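Local coordinates for RIM-binding protein, isoform F (PDB 6Q9M) that probably couples synaptic vesicle recruitment to release sites at the active zone, and carries a central array of fibronectin type III domains, at residues Thr159-Thr164 / Phe201-Lys206. Residues are numbered along the deposited sequence; the frame is centred on the assembly and turned at random.
Sequences TQYRVT and FRTLTK
Phe201 and Tyr161 pair across the antiparallel F and G strands of a fibronectin type III domain, hydrogen-bonded in both directions: Tyr161 N gives to Phe201 O at 2.8 Å and Phe201 N to Tyr161 O at 3.1 Å. On the face they share, Tyr161 CB sits over the Phe201 ring, 4.2 Å from its centroid, as a CH-pi contact, while the two aromatic planes meet at an oblique 36°. Phe201 gets there by setting CG between its own backbone N and carbonyl carbon (chi1 74°), which swings the ring toward strand 160-167. Val163 CG1 then meets the ring edge in plane, 3.9 Å from Phe201 CE1, and Ile113 and Ala118 also pack against Phe201. On the other face Gln160 and Arg202 run side by side, Gln160 CG over the centre of one guanidinium face, the amide plane turned 50° from it and the placement of Gln160 NE2 doubtful.

Beyond the strand end, Thr203 is held to Thr159 by two hydrogen bonds: Thr203 N donates to Thr159 O at 2.8 Å, and Thr159 N to Thr203 OG1 at 2.9 Å. That hydroxyl also bonds Ala156 O, tying the end of strand G to the turn before strand F. Thr203 CG2 lies at the Tyr161 ring edge, 3.7 Å from Tyr161 CE2. Tyr161 makes the tyrosine corner familiar in this fold, its OH hydrogen-bonded to Ala156 N.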
loop_
_atom_site.group_PDB
_atom_site.type_symbol
_atom_site.label_atom_id
_atom_site.label_comp_id
_atom_site.label_asym_id
_atom_site.label_seq_id
_atom_site.Cartn_x
_atom_site.Cartn_y
_atom_site.Cartn_z
ATOM N N THR A 159 -19.146 -6.739 -4.469
ATOM C CA THR A 159 -18.666 -8.108 -4.359
ATOM C C THR A 159 -17.357 -8.132 -3.594
ATOM O O THR A 159 -16.524 -7.226 -3.732
ATOM C CB THR A 159 -18.435 -8.759 -5.740
ATOM O OG1 THR A 159 -19.622 -8.655 -6.537
ATOM C CG2 THR A 159 -18.047 -10.232 -5.575
ATOM N N GLN A 160 -17.180 -9.181 -2.800
ATOM C CA GLN A 160 -16.006 -9.327 -1.963
ATOM C C GLN A 160 -14.904 -10.045 -2.716
ATOM O O GLN A 160 -15.147 -11.053 -3.380
ATOM C CB GLN A 160 -16.334 -10.104 -0.695
ATOM C CG GLN A 160 -16.757 -9.214 0.435
ATOM C CD GLN A 160 -17.927 -9.788 1.173
ATOM O OE1 GLN A 160 -18.424 -10.860 0.827
ATOM N NE2 GLN A 160 -18.385 -9.083 2.193
ATOM N N TYR A 161 -13.681 -9.545 -2.564
ATOM C CA TYR A 161 -12.533 -10.102 -3.250
ATOM C C TYR A 161 -11.376 -10.233 -2.272
ATOM O O TYR A 161 -11.168 -9.370 -1.411
ATOM C CB TYR A 161 -12.137 -9.234 -4.437
ATOM C CG TYR A 161 -13.131 -9.296 -5.565
ATOM C CD1 TYR A 161 -13.227 -10.432 -6.371
ATOM C CD2 TYR A 161 -13.994 -8.231 -5.819
ATOM C CE1 TYR A 161 -14.126 -10.489 -7.412
ATOM C CE2 TYR A 161 -14.917 -8.289 -6.858
ATOM C CZ TYR A 161 -14.978 -9.425 -7.649
ATOM O OH TYR A 161 -15.874 -9.495 -8.689
ATOM N N ARG A 162 -10.647 -11.338 -2.399
ATOM C CA ARG A 162 -9.383 -11.545 -1.714
ATOM C C ARG A 162 -8.287 -11.600 -2.765
ATOM O O ARG A 162 -8.297 -12.486 -3.630
ATOM C CB ARG A 162 -9.411 -12.829 -0.897
ATOM C CG ARG A 162 -8.063 -13.195 -0.298
ATOM C CD ARG A 162 -8.245 -14.210 0.820
ATOM N NE ARG A 162 -8.788 -13.596 2.027
ATOM C CZ ARG A 162 -9.045 -14.278 3.137
ATOM N NH1 ARG A 162 -8.798 -15.583 3.161
ATOM N NH2 ARG A 162 -9.549 -13.669 4.218
ATOM N N VAL A 163 -7.324 -10.691 -2.679
ATOM C CA VAL A 163 -6.238 -10.660 -3.650
ATOM C C VAL A 163 -4.934 -10.909 -2.913
ATOM O O VAL A 163 -4.722 -10.367 -1.819
ATOM C CB VAL A 163 -6.233 -9.333 -4.448
ATOM C CG1 VAL A 163 -6.389 -8.180 -3.546
ATOM C CG2 VAL A 163 -4.948 -9.212 -5.289
ATOM N N THR A 164 -4.098 -11.770 -3.491
ATOM C CA THR A 164 -2.786 -12.128 -2.965
ATOM C C THR A 164 -1.715 -11.767 -3.989
ATOM O O THR A 164 -1.992 -11.643 -5.186
ATOM C CB THR A 164 -2.691 -13.619 -2.650
ATOM O OG1 THR A 164 -2.679 -14.342 -3.884
ATOM C CG2 THR A 164 -3.891 -14.077 -1.842
ATOM N N PHE A 201 -11.260 -6.792 0.234
ATOM C CA PHE A 201 -11.979 -5.559 -0.055
ATOM C C PHE A 201 -13.270 -5.912 -0.780
ATOM O O PHE A 201 -13.474 -7.054 -1.199
ATOM C CB PHE A 201 -11.122 -4.586 -0.887
ATOM C CG PHE A 201 -10.960 -4.987 -2.334
ATOM C CD1 PHE A 201 -9.926 -5.834 -2.726
ATOM C CD2 PHE A 201 -11.826 -4.499 -3.306
ATOM C CE1 PHE A 201 -9.769 -6.204 -4.057
ATOM C CE2 PHE A 201 -11.680 -4.867 -4.656
ATOM C CZ PHE A 201 -10.655 -5.725 -5.028
ATOM N N ARG A 202 -14.152 -4.920 -0.917
ATOM C CA ARG A 202 -15.424 -5.080 -1.614
ATOM C C ARG A 202 -15.551 -4.033 -2.709
ATOM O O ARG A 202 -15.170 -2.875 -2.509
ATOM C CB ARG A 202 -16.617 -4.944 -0.664
ATOM C CG ARG A 202 -17.950 -5.132 -1.396
ATOM C CD ARG A 202 -19.191 -4.855 -0.550
ATOM N NE ARG A 202 -19.047 -5.205 0.856
ATOM C CZ ARG A 202 -19.614 -6.269 1.412
ATOM N NH1 ARG A 202 -20.347 -7.083 0.668
ATOM N NH2 ARG A 202 -19.447 -6.520 2.705
ATOM N N THR A 203 -16.086 -4.421 -3.867
ATOM C CA THR A 203 -16.279 -3.406 -4.894
ATOM C C THR A 203 -17.452 -2.495 -4.529
ATOM O O THR A 203 -18.273 -2.811 -3.666
ATOM C CB THR A 203 -16.479 -4.041 -6.271
ATOM O OG1 THR A 203 -17.426 -5.126 -6.207
ATOM C CG2 THR A 203 -15.143 -4.549 -6.792
ATOM N N LEU A 204 -17.493 -1.323 -5.159
ATOM C CA LEU A 204 -18.575 -0.376 -4.925
ATOM C C LEU A 204 -19.866 -0.877 -5.577
ATOM O O LEU A 204 -19.865 -1.780 -6.418
ATOM C CB LEU A 204 -18.210 1.009 -5.456
ATOM C CG LEU A 204 -16.934 1.679 -4.940
ATOM C CD1 LEU A 204 -16.769 3.001 -5.635
ATOM C CD2 LEU A 204 -16.949 1.875 -3.420
ATOM N N THR A 205 -20.971 -0.225 -5.226
ATOM C CA THR A 205 -22.295 -0.607 -5.704
ATOM C C THR A 205 -22.639 0.176 -6.962
ATOM O O THR A 205 -22.398 1.382 -7.045
ATOM C CB THR A 205 -23.366 -0.377 -4.631
ATOM O OG1 THR A 205 -22.882 -0.837 -3.358
ATOM C CG2 THR A 205 -24.637 -1.153 -4.976
ATOM N N LYS A 206 -23.187 -0.530 -7.946
ATOM C CA LYS A 206 -23.432 0.043 -9.265
ATOM C C LYS A 206 -24.387 1.229 -9.209
ATOM O O LYS A 206 -24.004 2.365 -9.515
ATOM C CB LYS A 206 -23.980 -1.044 -10.189
ATOM C CG LYS A 206 -25.168 -1.798 -9.581
ATOM C CD LYS A 206 -25.111 -3.306 -9.789
ATOM C CE LYS A 206 -25.868 -4.023 -8.675
ATOM N NZ LYS A 206 -25.120 -3.962 -7.374
#